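Local coordinates for protein Tni2 (PDB 6B12) that probably acts as an immunity protein that binds and neutralises its cognate partner Tne2, an NAD(P)+-degrading toxin delivered by type VI secretion, at residues R7-E10 / D11-I15; E17-T20 / V21-I25; A56-V59 / P60-H64; N70-T74 / G75-T79. One frame throughout, in Å; residues are numbered along the deposited sequence.

Contact 1. Residues R7-E10 / D11-I15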
loop_
_atom_site.group_PDB
_atom_site.type_symbol
_atom_site.label_atom_id
_atom_site.label_comp_id
_atom_site.label_asym_id
_atom_site.label_seq_id
_atom_site.Cartn_x
_atom_site.Cartn_y
_atom_site.Cartn_z
ATOM N N ARG C 7 -8.898 -3.631 -15.216
ATOM C CA ARG C 7 -8.873 -2.302 -14.626
ATOM C C ARG C 7 -8.449 -1.324 -15.708
ATOM O O ARG C 7 -7.458 -1.558 -16.397
ATOM C CB ARG C 7 -7.908 -2.265 -13.446
ATOM C CG ARG C 7 -8.481 -2.918 -12.206
ATOM C CD ARG C 7 -7.356 -3.315 -11.288
ATOM N NE ARG C 7 -6.641 -4.472 -11.818
ATOM C CZ ARG C 7 -5.364 -4.751 -11.574
ATOM N NH1 ARG C 7 -4.634 -3.947 -10.820
ATOM N NH2 ARG C 7 -4.809 -5.859 -12.074
ATOM N N ILE C 8 -9.206 -0.252 -15.881
ATOM C CA ILE C 8 -8.992 0.663 -16.994
ATOM C C ILE C 8 -8.449 1.965 -16.414
ATOM O O ILE C 8 -9.091 2.598 -15.570
ATOM C CB ILE C 8 -10.266 0.896 -17.819
ATOM C CG1 ILE C 8 -10.777 -0.433 -18.445
ATOM C CG2 ILE C 8 -9.965 1.812 -18.989
ATOM C CD1 ILE C 8 -11.799 -1.120 -17.591
ATOM N N ARG C 9 -7.248 2.325 -16.824
ATOM C CA ARG C 9 -6.629 3.567 -16.361
ATOM C C ARG C 9 -7.302 4.788 -16.993
ATOM O O ARG C 9 -7.960 4.704 -18.028
ATOM C CB ARG C 9 -5.142 3.565 -16.709
ATOM C CG ARG C 9 -4.343 2.525 -15.937
ATOM C CD ARG C 9 -3.040 2.131 -16.665
ATOM N NE ARG C 9 -2.297 3.240 -17.270
ATOM C CZ ARG C 9 -1.093 3.658 -16.865
ATOM N NH1 ARG C 9 -0.499 3.092 -15.820
ATOM N NH2 ARG C 9 -0.475 4.654 -17.499
ATOM N N GLU C 10 -7.119 5.951 -16.349
ATOM C CA GLU C 10 -7.662 7.176 -16.922
ATOM C C GLU C 10 -7.160 7.397 -18.347
ATOM O O GLU C 10 -7.854 8.024 -19.159
ATOM C CB GLU C 10 -7.293 8.373 -16.043
ATOM C CG GLU C 10 -7.880 9.703 -16.511
ATOM C CD GLU C 10 -7.379 10.869 -15.661
ATOM O OE1 GLU C 10 -8.154 11.369 -14.819
ATOM O OE2 GLU C 10 -6.200 11.248 -15.823
ATOM N N ASP C 11 -5.956 6.913 -18.677
ATOM C CA ASP C 11 -5.450 7.092 -20.029
ATOM C C ASP C 11 -5.894 5.992 -20.989
ATOM O O ASP C 11 -5.462 5.997 -22.144
ATOM C CB ASP C 11 -3.908 7.201 -20.048
ATOM C CG ASP C 11 -3.196 5.940 -19.548
ATOM O OD1 ASP C 11 -3.846 4.903 -19.265
ATOM O OD2 ASP C 11 -1.947 6.000 -19.420
ATOM N N GLY C 12 -6.733 5.062 -20.545
ATOM C CA GLY C 12 -7.290 4.047 -21.430
ATOM C C GLY C 12 -6.528 2.739 -21.451
ATOM O O GLY C 12 -7.052 1.735 -21.962
ATOM N N LYS C 13 -5.306 2.723 -20.931
ATOM C CA LYS C 13 -4.548 1.484 -20.873
ATOM C C LYS C 13 -5.243 0.514 -19.920
ATOM O O LYS C 13 -5.827 0.918 -18.910
ATOM C CB LYS C 13 -3.114 1.768 -20.423
ATOM C CG LYS C 13 -2.314 2.668 -21.383
ATOM C CD LYS C 13 -2.303 2.095 -22.774
ATOM C CE LYS C 13 -1.398 2.888 -23.715
ATOM N NZ LYS C 13 -1.287 2.187 -25.033
ATOM N N VAL C 14 -5.210 -0.769 -20.256
ATOM C CA VAL C 14 -5.974 -1.780 -19.535
ATOM C C VAL C 14 -5.007 -2.686 -18.792
ATOM O O VAL C 14 -4.085 -3.252 -19.396
ATOM C CB VAL C 14 -6.868 -2.596 -20.488
ATOM C CG1 VAL C 14 -7.611 -3.686 -19.704
ATOM C CG2 VAL C 14 -7.856 -1.674 -21.203
ATOM N N ILE C 15 -5.225 -2.828 -17.492
ATOM C CA ILE C 15 -4.435 -3.718 -16.653
ATOM C C ILE C 15 -5.176 -5.042 -16.576
ATOM O O ILE C 15 -6.285 -5.096 -16.042
ATOM C CB ILE C 15 -4.235 -3.138 -15.246
ATOM C CG1 ILE C 15 -3.757 -1.676 -15.315
ATOM C CG2 ILE C 15 -3.234 -3.996 -14.462
ATOM C CD1 ILE C 15 -3.777 -0.997 -13.941
HETATM O O HOH W 1 -7.271 -6.390 -13.835
#
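With chi1 at 63°, Asp-11 folds its carboxylate back between its own N and carbonyl carbon, and Arg-9, kinked at chi3 (42°), swings its guanidinium round to meet it. They meet at the tip of the beta hairpin formed by strands 5-9 and 14-16, where a type I turn from Arg-9 to Gly-12 is followed by a G1 beta bulge: Gly-12 N donates to Arg-9 O at 2.8 Å, while Arg-9 N donates to Lys-13 O. Gly-12 takes the positive phi that this bulge needs.

Arg-9 grips the carboxylate side-on. NE reaches OD1 of Asp-11 at 3.0 Å and Arg-9 NH2 reaches OD2 of Asp-11 at 2.8 Å, both on the syn sides, in a salt bridge whose two planes are 34° apart. Asp-11 OD1 has a second donor: Lys-13 N, 3.1 Å from it, comes from the other face of the carboxylate and closes an Asx turn. One acid thus ties the arginine before it to the backbone after it. The remaining end nitrogen, Arg-9 NH1, is held by Ser-30 O, which helps fix the group's rotation.

Further from the turn, Arg-7 and Ile-15 form an antiparallel hydrogen-bonded pair. On the opposite face of the sheet, Ile-8 CG1 packs on Val-14 CG2 at 4.2 Å. Arg-7 NH1 bonds a polar side chain of the other protein chain, while CG2 of Ile-15 lies over one face of the Arg-7 guanidinium. At that group's edge, a water accepts from Arg-7 NE at 2.9 Å and donates to Ile-15 O at 2.7 Å.

Contact 2. Residues E17-T20 / V21-I25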
loop_
_atom_site.group_PDB
_atom_site.type_symbol
_atom_site.label_atom_id
_atom_site.label_comp_id
_atom_site.label_asym_id
_atom_site.label_seq_id
_atom_site.Cartn_x
_atom_site.Cartn_y
_atom_site.Cartn_z
ATOM N N GLU C 17 -5.695 -9.001 -15.201
ATOM C CA GLU C 17 -5.576 -9.510 -13.842
ATOM C C GLU C 17 -4.201 -10.154 -13.669
ATOM O O GLU C 17 -3.718 -10.867 -14.550
ATOM C CB GLU C 17 -6.694 -10.514 -13.518
ATOM C CG GLU C 17 -6.732 -10.808 -12.039
ATOM C CD GLU C 17 -7.951 -11.625 -11.602
ATOM O OE1 GLU C 17 -8.722 -12.137 -12.459
ATOM O OE2 GLU C 17 -8.114 -11.752 -10.379
ATOM N N ASN C 18 -3.545 -9.840 -12.554
ATOM C CA ASN C 18 -2.201 -10.341 -12.250
ATOM C C ASN C 18 -1.150 -9.887 -13.272
ATOM O O ASN C 18 -0.083 -10.505 -13.398
ATOM C CB ASN C 18 -2.195 -11.872 -12.117
ATOM C CG ASN C 18 -3.224 -12.373 -11.120
ATOM O OD1 ASN C 18 -3.488 -11.733 -10.093
ATOM N ND2 ASN C 18 -3.821 -13.517 -11.421
HETATM N N MSE C 19 -1.415 -8.814 -14.012
HETATM C CA MSE C 19 -0.344 -8.130 -14.724
HETATM C C MSE C 19 0.560 -7.549 -13.644
HETATM O O MSE C 19 0.066 -6.985 -12.678
HETATM C CB MSE C 19 -0.893 -7.039 -15.646
HETATM C CG MSE C 19 0.172 -6.159 -16.274
HETATM SE SE MSE C 19 -0.578 -4.723 -17.355
HETATM C CE MSE C 19 -1.280 -5.821 -18.819
ATOM N N THR C 20 1.872 -7.710 -13.768
ATOM C CA THR C 20 2.755 -7.252 -12.703
ATOM C C THR C 20 3.206 -5.808 -12.922
ATOM O O THR C 20 3.134 -5.261 -14.025
ATOM C CB THR C 20 3.982 -8.148 -12.592
ATOM O OG1 THR C 20 4.774 -8.002 -13.774
ATOM C CG2 THR C 20 3.571 -9.609 -12.427
ATOM N N VAL C 21 3.688 -5.195 -11.833
ATOM C CA VAL C 21 4.299 -3.872 -11.928
ATOM C C VAL C 21 5.422 -3.864 -12.955
ATOM O O VAL C 21 5.549 -2.922 -13.742
ATOM C CB VAL C 21 4.790 -3.424 -10.537
ATOM C CG1 VAL C 21 5.754 -2.240 -10.640
ATOM C CG2 VAL C 21 3.577 -3.097 -9.676
ATOM N N ASP C 22 6.244 -4.919 -12.981
ATOM C CA ASP C 22 7.370 -4.936 -13.915
ATOM C C ASP C 22 6.894 -4.998 -15.359
ATOM O O ASP C 22 7.518 -4.414 -16.253
ATOM C CB ASP C 22 8.297 -6.107 -13.608
ATOM C CG ASP C 22 9.028 -5.936 -12.285
ATOM O OD1 ASP C 22 9.251 -4.774 -11.880
ATOM O OD2 ASP C 22 9.362 -6.959 -11.652
ATOM N N GLN C 23 5.796 -5.712 -15.609
ATOM C CA GLN C 23 5.240 -5.748 -16.957
ATOM C C GLN C 23 4.743 -4.371 -17.379
ATOM O O GLN C 23 4.937 -3.956 -18.528
ATOM C CB GLN C 23 4.128 -6.802 -17.019
ATOM C CG GLN C 23 4.699 -8.223 -16.969
ATOM C CD GLN C 23 3.661 -9.312 -16.743
ATOM O OE1 GLN C 23 2.555 -9.057 -16.273
ATOM N NE2 GLN C 23 4.032 -10.547 -17.072
HETATM N N MSE C 24 4.125 -3.635 -16.462
HETATM C CA MSE C 24 3.659 -2.296 -16.774
HETATM C C MSE C 24 4.818 -1.373 -17.114
HETATM O O MSE C 24 4.748 -0.605 -18.073
HETATM C CB MSE C 24 2.867 -1.716 -15.599
HETATM C CG MSE C 24 1.641 -2.522 -15.244
HETATM SE SE MSE C 24 0.837 -1.763 -13.609
HETATM C CE MSE C 24 -0.299 -0.405 -14.395
ATOM N N ILE C 25 5.881 -1.442 -16.310
ATOM C CA ILE C 25 7.047 -0.604 -16.563
ATOM C C ILE C 25 7.675 -0.961 -17.904
ATOM O O ILE C 25 8.039 -0.076 -18.690
ATOM C CB ILE C 25 8.050 -0.732 -15.402
ATOM C CG1 ILE C 25 7.460 -0.112 -14.128
ATOM C CG2 ILE C 25 9.394 -0.108 -15.770
ATOM C CD1 ILE C 25 8.088 -0.620 -12.872
#
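Thr-20 N donates to the side-chain oxygen OE1 of Gln-23 at 2.9 Å in a nearly straight bond, although the N-H comes down on the amide from above, 40° out of its plane. Gln-23 can reach back this far because its chain runs extended beyond CG, its chi1 of -72° having turned CG toward the start of the helix.

The return bond runs from Gln-23 N to Thr-20 OG1 at 3.1 Å. Together the two make a capping box, with Thr-20 as N-cap of helix 21-26: the threonine hydroxyl takes up a backbone N-H of the first turn. Thr-20 O then starts the regular helical pattern by accepting from Met-24 N at 3.1 Å.

The amide oxygen of Gln-23 also sits close beside Met-19, 3.4 Å from its CA. Both methionines are modelled as selenomethionine. The Met-19 side chain runs out straight as far as SE, which rests 3.8 Å from Met-24 CG, the two side chains crossing at about a right angle. Both also touch Trp-29. On the helix, Asp-22 OD1 bonds a polar side chain of the other protein chain, against which Val-21 and Met-24 pack as well.

Contact 3. Residues A56-V59 / P60-H64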
loop_
_atom_site.group_PDB
_atom_site.type_symbol
_atom_site.label_atom_id
_atom_site.label_comp_id
_atom_site.label_asym_id
_atom_site.label_seq_id
_atom_site.Cartn_x
_atom_site.Cartn_y
_atom_site.Cartn_z
ATOM N N ALA C 56 -8.873 -1.747 -7.060
ATOM C CA ALA C 56 -9.772 -2.905 -7.038
ATOM C C ALA C 56 -8.968 -4.189 -7.070
ATOM O O ALA C 56 -7.991 -4.295 -7.823
ATOM C CB ALA C 56 -10.737 -2.903 -8.248
ATOM N N ILE C 57 -9.385 -5.167 -6.261
ATOM C CA ILE C 57 -8.831 -6.514 -6.330
ATOM C C ILE C 57 -9.985 -7.502 -6.366
ATOM O O ILE C 57 -11.097 -7.216 -5.914
ATOM C CB ILE C 57 -7.886 -6.860 -5.150
ATOM C CG1 ILE C 57 -8.614 -6.673 -3.815
ATOM C CG2 ILE C 57 -6.598 -6.013 -5.217
ATOM C CD1 ILE C 57 -7.988 -7.444 -2.659
ATOM N N VAL C 58 -9.730 -8.655 -6.947
ATOM C CA VAL C 58 -10.660 -9.770 -6.821
ATOM C C VAL C 58 -10.252 -10.568 -5.587
ATOM O O VAL C 58 -9.101 -10.994 -5.469
ATOM C CB VAL C 58 -10.654 -10.643 -8.083
ATOM C CG1 VAL C 58 -11.522 -11.875 -7.867
ATOM C CG2 VAL C 58 -11.148 -9.824 -9.314
ATOM N N VAL C 59 -11.177 -10.726 -4.648
ATOM C CA VAL C 59 -10.899 -11.536 -3.457
ATOM C C VAL C 59 -10.629 -12.966 -3.909
ATOM O O VAL C 59 -11.216 -13.411 -4.913
ATOM C CB VAL C 59 -12.094 -11.455 -2.492
ATOM C CG1 VAL C 59 -11.876 -12.283 -1.218
ATOM C CG2 VAL C 59 -12.387 -9.960 -2.146
ATOM N N PRO C 60 -9.719 -13.719 -3.278
ATOM C CA PRO C 60 -9.359 -15.029 -3.848
ATOM C C PRO C 60 -10.504 -16.032 -3.905
ATOM O O PRO C 60 -10.369 -17.024 -4.640
ATOM C CB PRO C 60 -8.215 -15.505 -2.943
ATOM C CG PRO C 60 -7.585 -14.191 -2.487
ATOM C CD PRO C 60 -8.781 -13.319 -2.223
ATOM N N ASP C 61 -11.646 -15.767 -3.262
ATOM C CA ASP C 61 -12.804 -16.637 -3.438
ATOM C C ASP C 61 -13.475 -16.459 -4.803
ATOM O O ASP C 61 -14.396 -17.214 -5.114
ATOM C CB ASP C 61 -13.818 -16.435 -2.286
ATOM C CG ASP C 61 -14.440 -15.037 -2.246
ATOM O OD1 ASP C 61 -14.324 -14.267 -3.214
ATOM O OD2 ASP C 61 -15.050 -14.711 -1.209
ATOM N N ARG C 62 -13.004 -15.496 -5.603
ATOM C CA ARG C 62 -13.511 -15.210 -6.952
ATOM C C ARG C 62 -15.002 -14.919 -6.961
ATOM O O ARG C 62 -15.678 -15.117 -7.979
ATOM C CB ARG C 62 -13.196 -16.334 -7.941
ATOM C CG ARG C 62 -11.756 -16.771 -7.961
ATOM C CD ARG C 62 -10.838 -15.677 -8.363
ATOM N NE ARG C 62 -11.115 -15.181 -9.715
ATOM C CZ ARG C 62 -10.388 -14.236 -10.303
ATOM N NH1 ARG C 62 -9.346 -13.719 -9.656
ATOM N NH2 ARG C 62 -10.702 -13.803 -11.525
ATOM N N GLN C 63 -15.542 -14.405 -5.853
ATOM C CA GLN C 63 -16.955 -14.046 -5.862
ATOM C C GLN C 63 -17.207 -12.769 -5.080
ATOM O O GLN C 63 -18.372 -12.423 -4.824
ATOM C CB GLN C 63 -17.812 -15.214 -5.335
ATOM C CG GLN C 63 -17.439 -15.759 -3.945
ATOM C CD GLN C 63 -17.955 -17.183 -3.801
ATOM O OE1 GLN C 63 -19.140 -17.400 -3.533
ATOM N NE2 GLN C 63 -17.083 -18.148 -4.019
ATOM N N HIS C 64 -16.146 -12.072 -4.703
ATOM C CA HIS C 64 -16.228 -10.718 -4.188
ATOM C C HIS C 64 -15.104 -9.903 -4.785
ATOM O O HIS C 64 -14.041 -10.427 -5.144
ATOM C CB HIS C 64 -16.119 -10.700 -2.653
ATOM C CG HIS C 64 -17.200 -11.464 -1.975
ATOM N ND1 HIS C 64 -17.054 -12.779 -1.582
ATOM C CD2 HIS C 64 -18.451 -11.094 -1.614
ATOM C CE1 HIS C 64 -18.165 -13.179 -0.992
ATOM N NE2 HIS C 64 -19.034 -12.185 -1.010
HETATM O O HOH W 2 -7.877 -13.274 -6.639
#
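The connection between strands 54-58 and 64-70 is a beta hairpin whose tip begins with a type I turn from Val-59 to Arg-62, held by Arg-62 N donating to Val-59 O at 2.8 Å. Val-59 N closes the loop by bonding His-64 O at 2.9 Å.

Within the loop, Asp-61 does most of the organising. Its OD1 accepts from Gln-63 N at 2.9 Å, the donor standing above the carboxylate plane, which makes an Asx turn. OD2 of Asp-61 takes the ring ND1 of His-64 at 2.8 Å on its syn side, with the oxygen close to the imidazole plane, so that the ring's rotation is fixed. The two methyls of Val-59 part company: CG1 presses tightly on CD of the next residue, Pro-60, and CG2 lies against CB of His-64 at 3.8 Å.

Arg-62 curls back, bent at chi2 and chi3 (both near -60°), and lays one face of its guanidinium over CG1 of Val-58, with NH1 of Arg-62 3.4 Å from that methyl. A water that donates to Val-58 O lies at the guanidinium's edge. Beyond the hairpin, Arg-62 forms a salt bridge with Glu-17 and donates to Ile-2 O, while Val-58 packs on Phe-5 of strand 5-9 and on Leu-65 of strand 64-70.

Contact 4. Residues N70-T74 / G75-T79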
loop_
_atom_site.group_PDB
_atom_site.type_symbol
_atom_site.label_atom_id
_atom_site.label_comp_id
_atom_site.label_asym_id
_atom_site.label_seq_id
_atom_site.Cartn_x
_atom_site.Cartn_y
_atom_site.Cartn_z
ATOM N N ASN C 70 -11.896 6.318 -4.160
ATOM C CA ASN C 70 -11.404 7.649 -3.797
ATOM C C ASN C 70 -12.576 8.596 -3.584
ATOM O O ASN C 70 -13.490 8.661 -4.411
ATOM C CB ASN C 70 -10.477 8.212 -4.876
ATOM C CG ASN C 70 -9.133 7.538 -4.888
ATOM O OD1 ASN C 70 -8.811 6.778 -3.974
ATOM N ND2 ASN C 70 -8.336 7.805 -5.923
ATOM N N ASP C 71 -12.534 9.366 -2.480
ATOM C CA ASP C 71 -13.653 10.233 -2.114
ATOM C C ASP C 71 -13.440 11.698 -2.457
ATOM O O ASP C 71 -14.374 12.493 -2.304
ATOM C CB ASP C 71 -13.958 10.111 -0.613
ATOM C CG ASP C 71 -14.558 8.740 -0.253
ATOM O OD1 ASP C 71 -15.400 8.225 -1.025
ATOM O OD2 ASP C 71 -14.194 8.183 0.804
ATOM N N ASP C 72 -12.258 12.083 -2.910
ATOM C CA ASP C 72 -12.081 13.457 -3.353
ATOM C C ASP C 72 -11.019 13.478 -4.449
ATOM O O ASP C 72 -10.652 12.432 -4.993
ATOM C CB ASP C 72 -11.773 14.362 -2.144
ATOM C CG ASP C 72 -10.459 14.040 -1.472
ATOM O OD1 ASP C 72 -9.601 13.369 -2.064
ATOM O OD2 ASP C 72 -10.261 14.504 -0.327
ATOM N N ASP C 73 -10.505 14.677 -4.760
ATOM C CA ASP C 73 -9.595 14.837 -5.884
ATOM C C ASP C 73 -8.142 14.600 -5.507
ATOM O O ASP C 73 -7.259 14.790 -6.354
ATOM C CB ASP C 73 -9.754 16.232 -6.516
ATOM C CG ASP C 73 -9.295 17.367 -5.602
ATOM O OD1 ASP C 73 -9.005 17.129 -4.405
ATOM O OD2 ASP C 73 -9.237 18.524 -6.087
ATOM N N THR C 74 -7.876 14.168 -4.273
ATOM C CA THR C 74 -6.503 14.072 -3.796
ATOM C C THR C 74 -5.888 12.696 -3.952
ATOM O O THR C 74 -4.659 12.588 -3.908
ATOM C CB THR C 74 -6.419 14.457 -2.318
ATOM O OG1 THR C 74 -6.970 13.396 -1.524
ATOM C CG2 THR C 74 -7.189 15.748 -2.063
ATOM N N GLY C 75 -6.697 11.637 -4.097
ATOM C CA GLY C 75 -6.192 10.276 -4.068
ATOM C C GLY C 75 -5.945 9.703 -2.686
ATOM O O GLY C 75 -5.566 8.537 -2.579
ATOM N N VAL C 76 -6.140 10.488 -1.620
ATOM C CA VAL C 76 -5.914 10.040 -0.254
ATOM C C VAL C 76 -7.218 9.561 0.374
ATOM O O VAL C 76 -7.373 8.368 0.670
ATOM C CB VAL C 76 -5.296 11.175 0.587
ATOM C CG1 VAL C 76 -5.179 10.749 2.057
ATOM C CG2 VAL C 76 -3.942 11.570 0.016
ATOM N N ALA C 77 -8.155 10.491 0.599
ATOM C CA ALA C 77 -9.438 10.130 1.193
ATOM C C ALA C 77 -10.087 9.018 0.383
ATOM O O ALA C 77 -10.222 9.128 -0.834
ATOM C CB ALA C 77 -10.377 11.324 1.218
ATOM N N ALA C 78 -10.529 7.973 1.070
ATOM C CA ALA C 78 -11.073 6.828 0.354
ATOM C C ALA C 78 -11.911 6.001 1.314
ATOM O O ALA C 78 -11.726 6.061 2.535
ATOM C CB ALA C 78 -9.955 5.984 -0.257
ATOM N N THR C 79 -12.826 5.206 0.742
ATOM C CA THR C 79 -13.674 4.297 1.506
ATOM C C THR C 79 -13.546 2.898 0.906
ATOM O O THR C 79 -13.542 2.747 -0.315
ATOM C CB THR C 79 -15.144 4.751 1.469
ATOM O OG1 THR C 79 -15.259 6.073 2.030
ATOM C CG2 THR C 79 -16.024 3.800 2.261
HETATM O O HOH W 3 -9.241 10.717 -2.829
HETATM O O HOH W 4 -7.776 13.453 1.287
#
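Asp-71 and Thr-79 are joined by a short bond: the hydroxyl OG1 of Thr-79 gives its proton to OD2 of Asp-71 at 2.7 Å, on the syn lone pair. The backbone adds a second link, Asp-71 N to Ala-77 O at 2.8 Å, nearly straight at the hydrogen but arriving from above the carbonyl plane.

Thr-74 OG1 is used in both directions. It donates to Asp-72 OD1 at 2.7 Å and accepts from Val-76 N at 3.0 Å; a water also donates to it and accepts from Ala-77 N. Its chi1 of 74° tucks the hydroxyl over the backbone, facing both partners. Asp-72 OD1 takes a second donor, Thr-74 N at 2.9 Å, from above the carboxylate plane, while the other oxygen, OD2 of Asp-72, lies 3.5 Å from CB of Ala-77.

Asn-70 finds its amide partners elsewhere: ND2 donates to Arg-52 O, and OD1 accepts from a basic side chain of the other protein chain. Gly-75 O accepts from a basic side chain there too. Such overlapping turns, an Asx turn at Asp-72 followed by an ST turn at Thr-74, belong here to the long loop of the antiparallel hairpin joining strands 64-70 and 78-84.

How the contacts relate
From the N terminus, the four contacts follow one another in series, and none nests in or crosses another. Contact 1 closes the first hairpin; its strand 14-16 then leads into contact 2, where helix 21-26 starts. That helix folds back on the hairpin, with Met-24 packing on Ile-15 and Arg-9. Contacts 3 and 4 close successive hairpins of the four-stranded sheet 54-58, 64-70, 78-84 and 90-92, on opposite sides of the chain's centre. Glu-17 ties contact 2 to contact 3, and Arg-7 packs on Ala-56, so the N-terminal sheet is joined to this second one. Contact 4 touches none of the others, but like contacts 1 and 2 it meets the other protein chain.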